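Local coordinates for aromatic-ring-hydroxylating dioxygenase beta subunit (Catenulispora acidiphila, PDB 6VW4), which is of unknown function but belongs to the NTF2-like superfamily, binds the polyketide-like ligand S-DNPA and may have dioxygenase activity, at residues D40-H45 with P51-E56; L103-R108 with L112-S117; D122-G127 with L132-R137. All blocks are in the same frame, centred on the assembly; numbering follows the deposited sequence.

Contact 1: residues D40-H45 with P51-E56; sequences DGVFRH and PAIGRE. With SDN ([(3S)-9-hydroxy-1-methyl-10-oxo-4,10-dihydro-3H-benzo[g]isochromen-3-yl]acetic acid), chain C.
Phe43 and Ala52 form an antiparallel hydrogen-bonded pair, Phe43 N to Ala52 O at 3.0 Å being the firm bond and its return partner weak, while Gly54 N, 2.9 Å from Gly41 O, closes the far end of this short hairpin. Gly54 stands at the N-cap of the following helix; a side chain at its backbone angles would run into the preceding carbonyl oxygen. On one side Val42 stands beside Pro51, with Val42 CG1 3.7 Å from Pro51 CB. That branch is anti to the backbone N (chi1 -178°), which carries it along the proline ring; the other methyl, CG2, lies 4.3 Å from Ile53 CG2. Phe43 and Ala52 occupy the other side. The Phe43 ring leads away from the partner strand and meets the bound SDN with its edge, CZ lying 3.3 Å from SDN O5. His45 also comes edge-on: its ND1 makes a weak but straight hydrogen bond, 3.4 Å long, to SDN O3, in the plane of the imidazole. Both line the ligand pocket. Arg44 lays CB against Pro51 CB, whereas its guanidinium turns away to Val139 O and a salt bridge with Glu140. Beyond the hairpin, Phe43 packs on Ile58 and Leu62 of helix 55-68, Ala52 rests on Ala57 and Glu61, and strand 41-44 bonds along its other edge to strand 132-139.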
loop_
_atom_site.group_PDB
_atom_site.type_symbol
_atom_site.label_atom_id
_atom_site.label_comp_id
_atom_site.label_asym_id
_atom_site.label_seq_id
_atom_site.Cartn_x
_atom_site.Cartn_y
_atom_site.Cartn_z
ATOM N N ASP A 40 -27.020 -5.188 -9.172
ATOM C CA ASP A 40 -27.681 -4.500 -8.072
ATOM C C ASP A 40 -26.685 -3.952 -7.039
ATOM O O ASP A 40 -27.020 -3.808 -5.857
ATOM C CB ASP A 40 -28.688 -5.455 -7.416
ATOM C CG ASP A 40 -28.048 -6.744 -6.944
ATOM O OD1 ASP A 40 -26.915 -6.988 -7.366
ATOM O OD2 ASP A 40 -28.651 -7.501 -6.134
ATOM N N GLY A 41 -25.468 -3.624 -7.476
ATOM C CA GLY A 41 -24.407 -3.267 -6.538
ATOM C C GLY A 41 -24.638 -1.919 -5.862
ATOM O O GLY A 41 -25.100 -0.952 -6.477
ATOM N N VAL A 42 -24.344 -1.881 -4.566
ATOM C CA VAL A 42 -24.456 -0.678 -3.747
ATOM C C VAL A 42 -23.092 0.014 -3.629
ATOM O O VAL A 42 -22.127 -0.594 -3.165
ATOM C CB VAL A 42 -24.978 -1.017 -2.340
ATOM C CG1 VAL A 42 -25.133 0.259 -1.551
ATOM C CG2 VAL A 42 -26.314 -1.744 -2.351
ATOM N N PHE A 43 -23.044 1.305 -3.944
ATOM C CA PHE A 43 -21.854 2.150 -3.846
ATOM C C PHE A 43 -22.175 3.390 -3.018
ATOM O O PHE A 43 -22.753 4.343 -3.538
ATOM C CB PHE A 43 -21.428 2.554 -5.229
ATOM C CG PHE A 43 -20.137 3.329 -5.290
ATOM C CD1 PHE A 43 -19.186 3.240 -4.275
ATOM C CD2 PHE A 43 -19.855 4.123 -6.399
ATOM C CE1 PHE A 43 -17.969 3.933 -4.368
ATOM C CE2 PHE A 43 -18.642 4.831 -6.491
ATOM C CZ PHE A 43 -17.700 4.725 -5.478
ATOM N N ARG A 44 -21.798 3.384 -1.744
ATOM C CA ARG A 44 -21.944 4.543 -0.860
ATOM C C ARG A 44 -20.577 5.227 -0.789
ATOM O O ARG A 44 -19.777 4.945 0.111
ATOM C CB ARG A 44 -22.450 4.100 0.514
ATOM C CG ARG A 44 -23.010 5.244 1.390
ATOM C CD ARG A 44 -21.966 6.322 1.751
ATOM N NE ARG A 44 -21.144 5.924 2.888
ATOM C CZ ARG A 44 -21.529 5.964 4.162
ATOM N NH1 ARG A 44 -20.694 5.574 5.114
ATOM N NH2 ARG A 44 -22.740 6.392 4.487
ATOM N N HIS A 45 -20.297 6.149 -1.741
ATOM C CA HIS A 45 -18.962 6.746 -1.833
ATOM C C HIS A 45 -18.738 7.887 -0.834
ATOM O O HIS A 45 -17.581 8.201 -0.519
ATOM C CB HIS A 45 -18.675 7.248 -3.269
ATOM C CG HIS A 45 -19.430 8.480 -3.668
ATOM N ND1 HIS A 45 -18.809 9.684 -3.943
ATOM C CD2 HIS A 45 -20.753 8.677 -3.887
ATOM C CE1 HIS A 45 -19.725 10.575 -4.279
ATOM N NE2 HIS A 45 -20.910 9.988 -4.261
ATOM N N PRO A 51 -26.662 6.080 -1.272
ATOM C CA PRO A 51 -25.819 5.312 -2.191
ATOM C C PRO A 51 -26.419 5.216 -3.578
ATOM O O PRO A 51 -27.638 5.188 -3.734
ATOM C CB PRO A 51 -25.737 3.945 -1.521
ATOM C CG PRO A 51 -27.018 3.819 -0.759
ATOM C CD PRO A 51 -27.421 5.217 -0.346
ATOM N N ALA A 52 -25.537 5.199 -4.586
ATOM C CA ALA A 52 -25.895 4.794 -5.937
ATOM C C ALA A 52 -26.094 3.277 -5.998
ATOM O O ALA A 52 -25.286 2.502 -5.474
ATOM C CB ALA A 52 -24.813 5.221 -6.924
ATOM N N ILE A 53 -27.165 2.843 -6.655
ATOM C CA ILE A 53 -27.546 1.433 -6.642
ATOM C C ILE A 53 -27.773 0.959 -8.062
ATOM O O ILE A 53 -28.553 1.552 -8.812
ATOM C CB ILE A 53 -28.784 1.171 -5.784
ATOM C CG1 ILE A 53 -28.677 1.984 -4.486
ATOM C CG2 ILE A 53 -28.892 -0.318 -5.476
ATOM C CD1 ILE A 53 -29.578 1.512 -3.390
ATOM N N GLY A 54 -27.085 -0.099 -8.433
ATOM C CA GLY A 54 -27.065 -0.508 -9.809
ATOM C C GLY A 54 -26.031 0.246 -10.606
ATOM O O GLY A 54 -25.645 1.367 -10.280
ATOM N N ARG A 55 -25.603 -0.407 -11.692
ATOM C CA ARG A 55 -24.529 0.116 -12.524
ATOM C C ARG A 55 -24.863 1.475 -13.121
ATOM O O ARG A 55 -23.988 2.348 -13.200
ATOM C CB ARG A 55 -24.201 -0.887 -13.621
ATOM C CG ARG A 55 -23.855 -2.273 -13.075
ATOM C CD ARG A 55 -23.076 -3.089 -14.096
ATOM N NE ARG A 55 -22.648 -4.387 -13.552
ATOM C CZ ARG A 55 -22.813 -5.567 -14.162
ATOM N NH1 ARG A 55 -23.409 -5.639 -15.345
ATOM N NH2 ARG A 55 -22.394 -6.684 -13.581
ATOM N N GLU A 56 -26.103 1.673 -13.568
ATOM C CA GLU A 56 -26.435 2.946 -14.208
ATOM C C GLU A 56 -26.348 4.091 -13.201
ATOM O O GLU A 56 -25.871 5.189 -13.526
ATOM C CB GLU A 56 -27.831 2.877 -14.850
HETATM O O4 SDN C . -14.393 4.022 -5.575
HETATM C C11 SDN C . -13.805 4.178 -4.319
HETATM C C12 SDN C . -13.756 5.416 -3.678
HETATM C C13 SDN C . -14.379 6.640 -4.387
HETATM O O5 SDN C . -14.887 6.518 -5.453
HETATM C C14 SDN C . -14.332 7.992 -3.699
HETATM C C15 SDN C . -14.973 9.220 -4.389
HETATM O O3 SDN C . -15.458 10.253 -3.505
HETATM C C16 SDN C . -15.263 9.285 -5.896
HETATM C C10 SDN C . -13.208 3.086 -3.711
HETATM C C9 SDN C . -12.592 3.214 -2.456
HETATM C C8 SDN C . -12.555 4.441 -1.812
HETATM C C7 SDN C . -13.129 5.553 -2.420
HETATM C C6 SDN C . -13.071 6.937 -1.695
HETATM C C5 SDN C . -13.712 8.130 -2.401
HETATM C C4 SDN C . -13.688 9.434 -1.736
HETATM C C3 SDN C . -14.598 10.495 -2.335
HETATM C C2 SDN C . -13.543 11.480 -2.808
HETATM C C1 SDN C . -13.376 12.824 -2.131
HETATM O O2 SDN C . -14.075 13.107 -1.130
HETATM O O1 SDN C . -12.533 13.638 -2.609
#

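Contact 2: residues L103-R108 with L112-S117; sequences LVLTTR and LTVGPS
Leu105 and Val114, a non-hydrogen-bonded pair, lie side by side, and Leu105 CD2 reaches to 3.7 Å from Val114 CG2. Leu105 holds CG anti to its carbonyl carbon (chi1 -66°), which tips the branch toward the partner strand. Leu112 takes the other course: with CG opposite the backbone N (chi1 173°), its CD1 crosses to Thr107, 3.3 Å from OG1, and also touches Leu105 CB. Leu103 CD1 crosses obliquely to Val114 CG1 (4.1 Å), farther along the strand. These apolar side chains face other subunits: Val114 packs on Val114 of both neighbouring subunits, Leu105 on Leu103 of the second. On the reverse face Thr106 and Thr113 stand parallel, and the Arg108 guanidinium turns its edge to Thr113 CG2, with NH1 3.5 Å away, while Thr106 CG2 sits over one of its faces. A water donates to Thr113 O and Gly115 O and accepts from Thr106 OG1. Cutting Thr113 back to an alanine would probably leave the edge of the Arg108 guanidinium without its methyl neighbour and open a gap beside Thr106 CB. The register slips by one residue at Gly115 and cis-Pro116, where Val104 N bonds to Pro116 O (3.2 Å) and Val104 O receives Gly115 N (2.9 Å). The whole is a beta hairpin interrupted by a beta bulge, within the strongly curved sheet of the NTF2-like fold.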
loop_
_atom_site.group_PDB
_atom_site.type_symbol
_atom_site.label_atom_id
_atom_site.label_comp_id
_atom_site.label_asym_id
_atom_site.label_seq_id
_atom_site.Cartn_x
_atom_site.Cartn_y
_atom_site.Cartn_z
ATOM N N LEU A 103 -6.307 5.670 0.584
ATOM C CA LEU A 103 -5.745 7.007 0.527
ATOM C C LEU A 103 -5.957 7.609 -0.863
ATOM O O LEU A 103 -5.475 7.059 -1.859
ATOM C CB LEU A 103 -4.254 6.967 0.853
ATOM C CG LEU A 103 -3.604 8.357 0.928
ATOM C CD1 LEU A 103 -4.184 9.165 2.051
ATOM C CD2 LEU A 103 -2.089 8.265 1.084
ATOM N N VAL A 104 -6.623 8.758 -0.925
ATOM C CA VAL A 104 -6.881 9.459 -2.180
ATOM C C VAL A 104 -5.774 10.461 -2.469
ATOM O O VAL A 104 -5.374 11.246 -1.611
ATOM C CB VAL A 104 -8.251 10.157 -2.130
ATOM C CG1 VAL A 104 -8.592 10.753 -3.482
ATOM C CG2 VAL A 104 -9.306 9.171 -1.676
ATOM N N LEU A 105 -5.268 10.424 -3.685
ATOM C CA LEU A 105 -4.314 11.403 -4.184
ATOM C C LEU A 105 -4.906 12.133 -5.381
ATOM O O LEU A 105 -5.585 11.527 -6.220
ATOM C CB LEU A 105 -3.030 10.753 -4.586
ATOM C CG LEU A 105 -2.307 10.152 -3.391
ATOM C CD1 LEU A 105 -1.155 9.407 -3.943
ATOM C CD2 LEU A 105 -1.836 11.205 -2.424
ATOM N N THR A 106 -4.669 13.441 -5.448
ATOM C CA THR A 106 -5.154 14.258 -6.564
ATOM C C THR A 106 -4.032 15.155 -7.063
ATOM O O THR A 106 -3.517 16.004 -6.327
ATOM C CB THR A 106 -6.357 15.112 -6.171
ATOM O OG1 THR A 106 -7.333 14.306 -5.524
ATOM C CG2 THR A 106 -7.005 15.736 -7.421
ATOM N N THR A 107 -3.641 14.940 -8.295
ATOM C CA THR A 107 -2.575 15.685 -8.929
ATOM C C THR A 107 -3.189 16.716 -9.867
ATOM O O THR A 107 -4.003 16.377 -10.740
ATOM C CB THR A 107 -1.639 14.744 -9.693
ATOM O OG1 THR A 107 -0.969 13.914 -8.744
ATOM C CG2 THR A 107 -0.599 15.545 -10.492
ATOM N N ARG A 108 -2.830 17.970 -9.650
ATOM C CA ARG A 108 -3.190 19.094 -10.506
ATOM C C ARG A 108 -1.903 19.680 -11.066
ATOM O O ARG A 108 -0.796 19.309 -10.653
ATOM C CB ARG A 108 -4.011 20.122 -9.716
ATOM C CG ARG A 108 -5.415 19.664 -9.494
ATOM C CD ARG A 108 -6.119 20.584 -8.561
ATOM N NE ARG A 108 -7.497 20.190 -8.241
ATOM C CZ ARG A 108 -7.866 19.633 -7.081
ATOM N NH1 ARG A 108 -6.973 19.353 -6.151
ATOM N NH2 ARG A 108 -9.130 19.336 -6.843
ATOM N N LEU A 112 0.039 18.387 -5.757
ATOM C CA LEU A 112 -0.550 17.129 -5.328
ATOM C C LEU A 112 -1.219 17.338 -3.983
ATOM O O LEU A 112 -0.558 17.708 -3.015
ATOM C CB LEU A 112 0.524 16.050 -5.239
ATOM C CG LEU A 112 0.106 14.693 -4.640
ATOM C CD1 LEU A 112 -0.975 14.015 -5.452
ATOM C CD2 LEU A 112 1.274 13.708 -4.566
ATOM N N THR A 113 -2.521 17.103 -3.916
ATOM C CA THR A 113 -3.234 17.165 -2.649
ATOM C C THR A 113 -3.451 15.733 -2.145
ATOM O O THR A 113 -3.950 14.861 -2.873
ATOM C CB THR A 113 -4.556 17.969 -2.774
ATOM O OG1 THR A 113 -5.656 17.144 -3.157
ATOM C CG2 THR A 113 -4.421 19.094 -3.821
ATOM N N VAL A 114 -3.099 15.514 -0.887
ATOM C CA VAL A 114 -3.175 14.225 -0.247
ATOM C C VAL A 114 -4.380 14.185 0.663
ATOM O O VAL A 114 -4.444 14.914 1.649
ATOM C CB VAL A 114 -1.891 13.920 0.529
ATOM C CG1 VAL A 114 -2.014 12.519 1.119
ATOM C CG2 VAL A 114 -0.679 14.089 -0.381
ATOM N N GLY A 115 -5.323 13.290 0.375
ATOM C CA GLY A 115 -6.403 13.015 1.304
ATOM C C GLY A 115 -7.710 13.082 0.562
ATOM O O GLY A 115 -7.743 13.450 -0.608
ATOM N N PRO A 116 -8.801 12.654 1.191
ATOM C CA PRO A 116 -8.731 12.081 2.545
ATOM C C PRO A 116 -8.266 10.630 2.661
ATOM O O PRO A 116 -8.022 9.930 1.690
ATOM C CB PRO A 116 -10.183 12.146 3.031
ATOM C CG PRO A 116 -10.988 11.902 1.725
ATOM C CD PRO A 116 -10.172 12.660 0.640
ATOM N N SER A 117 -8.114 10.241 3.916
ATOM C CA SER A 117 -7.925 8.877 4.344
ATOM C C SER A 117 -9.299 8.290 4.640
ATOM O O SER A 117 -10.102 8.928 5.316
ATOM C CB SER A 117 -7.013 8.875 5.567
ATOM O OG SER A 117 -7.199 7.774 6.404
HETATM O O HOH W 1 -6.726 14.213 -3.068
#

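Contact 3: residues D122-G127 with L132-R137; sequences DVLVRG and LLTASR. With SDN ([(3S)-9-hydroxy-1-methyl-10-oxo-4,10-dihydro-3H-benzo[g]isochromen-3-yl]acetic acid), chain C.
Val123 O is gripped by two backbone donors, Ala135 N at 2.8 Å and Ser136 N at 3.2 Å, the first tilted slightly from the carbonyl plane and the second lying in it on a lone pair. Two residues thus face one, a classic beta bulge, and Val123 N completes the pairing with Ser136 O. Beyond the bulge, Val125 and Leu133 exchange two nearly straight bonds. On the opposite side of the sheet from Val123 and Ser136, the Asp122 carboxylate and the Arg137 guanidinium lie side by side, nearly coplanar at 19°. This is a side-on, two-pronged salt bridge: Arg137 NE gives to Asp122 OD1 (2.8 Å) and NH2 to OD2 (2.5 Å), each oxygen using its syn lone pair. The bend of the arginine chain at chi3 (-70°) brings NE and NH2 round to the carboxylate, and the pair of hydrogen bonds fixes the guanidinium's rotation. A water donates to Asp122 OD2 and accepts from Thr134 OG1; Gln18 of helix 8-26 also bonds to OD2, and His17 of the same helix to Thr134 OG1. Arg137 brings NH1 to 3.2 Å from SDN C10, while SDN C9 lies over a guanidinium face. At the other end Leu132 CD2 sits 3.9 Å above the Arg126 guanidinium plane, offset toward its rim; that group is bonded through NH1 to Gly130 O and salt-bridged through NH2 to Glu13. The arrangement is a bulged beta hairpin of the NTF2-like fold, with Asp122 a second-shell residue probably helping to position Arg137 in the ligand pocket.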
loop_
_atom_site.group_PDB
_atom_site.type_symbol
_atom_site.label_atom_id
_atom_site.label_comp_id
_atom_site.label_asym_id
_atom_site.label_seq_id
_atom_site.Cartn_x
_atom_site.Cartn_y
_atom_site.Cartn_z
ATOM N N ASP A 122 -15.958 -3.537 1.663
ATOM C CA ASP A 122 -16.490 -4.128 0.448
ATOM C C ASP A 122 -17.143 -5.459 0.801
ATOM O O ASP A 122 -16.703 -6.154 1.727
ATOM C CB ASP A 122 -15.392 -4.402 -0.584
ATOM C CG ASP A 122 -15.028 -3.202 -1.399
ATOM O OD1 ASP A 122 -15.694 -2.148 -1.241
ATOM O OD2 ASP A 122 -14.085 -3.330 -2.217
ATOM N N VAL A 123 -18.176 -5.828 0.044
ATOM C CA VAL A 123 -18.704 -7.194 0.045
ATOM C C VAL A 123 -18.601 -7.713 -1.386
ATOM O O VAL A 123 -19.090 -7.067 -2.326
ATOM C CB VAL A 123 -20.146 -7.265 0.552
ATOM C CG1 VAL A 123 -20.650 -8.694 0.431
ATOM C CG2 VAL A 123 -20.237 -6.780 2.032
ATOM N N LEU A 124 -17.919 -8.845 -1.562
ATOM C CA LEU A 124 -17.717 -9.447 -2.874
ATOM C C LEU A 124 -18.443 -10.786 -2.941
ATOM O O LEU A 124 -18.570 -11.500 -1.939
ATOM C CB LEU A 124 -16.233 -9.678 -3.204
ATOM C CG LEU A 124 -15.480 -8.333 -3.324
ATOM C CD1 LEU A 124 -14.658 -8.106 -2.069
ATOM C CD2 LEU A 124 -14.545 -8.239 -4.464
ATOM N N VAL A 125 -18.905 -11.104 -4.148
ATOM C CA VAL A 125 -19.529 -12.366 -4.490
ATOM C C VAL A 125 -18.867 -12.853 -5.773
ATOM O O VAL A 125 -18.144 -12.124 -6.450
ATOM C CB VAL A 125 -21.059 -12.263 -4.691
ATOM C CG1 VAL A 125 -21.736 -11.889 -3.421
ATOM C CG2 VAL A 125 -21.387 -11.278 -5.751
ATOM N N ARG A 126 -19.093 -14.115 -6.080
ATOM C CA ARG A 126 -18.581 -14.708 -7.303
ATOM C C ARG A 126 -19.697 -14.759 -8.336
ATOM O O ARG A 126 -20.829 -15.127 -8.019
ATOM C CB ARG A 126 -18.017 -16.096 -7.018
ATOM C CG ARG A 126 -16.796 -16.357 -7.812
ATOM C CD ARG A 126 -16.146 -17.608 -7.340
ATOM N NE ARG A 126 -15.163 -17.393 -6.286
ATOM C CZ ARG A 126 -13.982 -16.826 -6.474
ATOM N NH1 ARG A 126 -13.658 -16.380 -7.679
ATOM N NH2 ARG A 126 -13.139 -16.683 -5.442
ATOM N N GLY A 127 -19.386 -14.354 -9.554
ATOM C CA GLY A 127 -20.335 -14.448 -10.639
ATOM C C GLY A 127 -20.416 -15.846 -11.258
ATOM O O GLY A 127 -19.736 -16.801 -10.856
ATOM N N LEU A 132 -14.896 -12.532 -9.613
ATOM C CA LEU A 132 -15.411 -11.792 -8.466
ATOM C C LEU A 132 -16.153 -10.553 -8.944
ATOM O O LEU A 132 -15.804 -9.945 -9.964
ATOM C CB LEU A 132 -14.275 -11.346 -7.531
ATOM C CG LEU A 132 -13.601 -12.381 -6.623
ATOM C CD1 LEU A 132 -12.404 -11.718 -5.903
ATOM C CD2 LEU A 132 -14.588 -12.960 -5.635
ATOM N N LEU A 133 -17.180 -10.168 -8.192
ATOM C CA LEU A 133 -17.814 -8.879 -8.409
ATOM C C LEU A 133 -18.127 -8.258 -7.065
ATOM O O LEU A 133 -18.316 -8.969 -6.080
ATOM C CB LEU A 133 -19.127 -8.985 -9.203
ATOM C CG LEU A 133 -19.130 -9.543 -10.625
ATOM C CD1 LEU A 133 -20.538 -10.139 -10.903
ATOM C CD2 LEU A 133 -18.762 -8.480 -11.602
ATOM N N THR A 134 -18.248 -6.928 -7.052
ATOM C CA THR A 134 -18.505 -6.178 -5.828
ATOM C C THR A 134 -20.012 -6.006 -5.664
ATOM O O THR A 134 -20.666 -5.336 -6.467
ATOM C CB THR A 134 -17.811 -4.801 -5.856
ATOM O OG1 THR A 134 -16.447 -4.938 -6.214
ATOM C CG2 THR A 134 -17.861 -4.079 -4.491
ATOM N N ALA A 135 -20.544 -6.616 -4.633
ATOM C CA ALA A 135 -21.930 -6.424 -4.263
ATOM C C ALA A 135 -22.130 -5.092 -3.565
ATOM O O ALA A 135 -23.153 -4.427 -3.767
ATOM C CB ALA A 135 -22.374 -7.550 -3.337
ATOM N N SER A 136 -21.186 -4.705 -2.705
ATOM C CA SER A 136 -21.288 -3.412 -2.047
ATOM C C SER A 136 -19.917 -2.832 -1.701
ATOM O O SER A 136 -18.939 -3.565 -1.464
ATOM C CB SER A 136 -22.171 -3.499 -0.775
ATOM O OG SER A 136 -21.756 -4.540 0.082
ATOM N N ARG A 137 -19.884 -1.499 -1.673
ATOM C CA ARG A 137 -18.743 -0.706 -1.232
ATOM C C ARG A 137 -19.259 0.440 -0.366
ATOM O O ARG A 137 -20.068 1.262 -0.811
ATOM C CB ARG A 137 -17.948 -0.180 -2.425
ATOM C CG ARG A 137 -16.942 0.902 -2.059
ATOM C CD ARG A 137 -15.888 1.001 -3.128
ATOM N NE ARG A 137 -15.044 -0.176 -3.096
ATOM C CZ ARG A 137 -14.162 -0.477 -4.039
ATOM N NH1 ARG A 137 -14.030 0.307 -5.094
ATOM N NH2 ARG A 137 -13.439 -1.585 -3.949
HETATM O O4 SDN C . -14.393 4.022 -5.575
HETATM C C11 SDN C . -13.805 4.178 -4.319
HETATM C C12 SDN C . -13.756 5.416 -3.678
HETATM C C13 SDN C . -14.379 6.640 -4.387
HETATM O O5 SDN C . -14.887 6.518 -5.453
HETATM C C14 SDN C . -14.332 7.992 -3.699
HETATM C C15 SDN C . -14.973 9.220 -4.389
HETATM O O3 SDN C . -15.458 10.253 -3.505
HETATM C C16 SDN C . -15.263 9.285 -5.896
HETATM C C10 SDN C . -13.208 3.086 -3.711
HETATM C C9 SDN C . -12.592 3.214 -2.456
HETATM C C8 SDN C . -12.555 4.441 -1.812
HETATM C C7 SDN C . -13.129 5.553 -2.420
HETATM C C6 SDN C . -13.071 6.937 -1.695
HETATM C C5 SDN C . -13.712 8.130 -2.401
HETATM C C4 SDN C . -13.688 9.434 -1.736
HETATM C C3 SDN C . -14.598 10.495 -2.335
HETATM C C2 SDN C . -13.543 11.480 -2.808
HETATM C C1 SDN C . -13.376 12.824 -2.131
HETATM O O2 SDN C . -14.075 13.107 -1.130
HETATM O O1 SDN C . -12.533 13.638 -2.609
HETATM O O HOH W 2 -14.368 -4.454 -4.692
#

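In the fold
From the N terminus the chain follows helix 8-26 to contact 1, which closes the short hairpin of strands 41-44 and 52-53 and leads into helix 55-68. Contact 2 then joins strands 96-108 and 111-126 near their connecting turn, and contact 3 closes the turn between strands 111-126 and 132-139. The three closures follow in series, without nesting or crossing. Strand 111-126 belongs to contacts 2 and 3, whose centres lie about 26 Å apart on opposite sides of the chain's centre. Contacts 1 and 3 touch directly, Val42 and Arg44 pairing with Arg137, and both reach the bound SDN. All three lie in one mixed sheet, joining three of its neighbouring strand pairs.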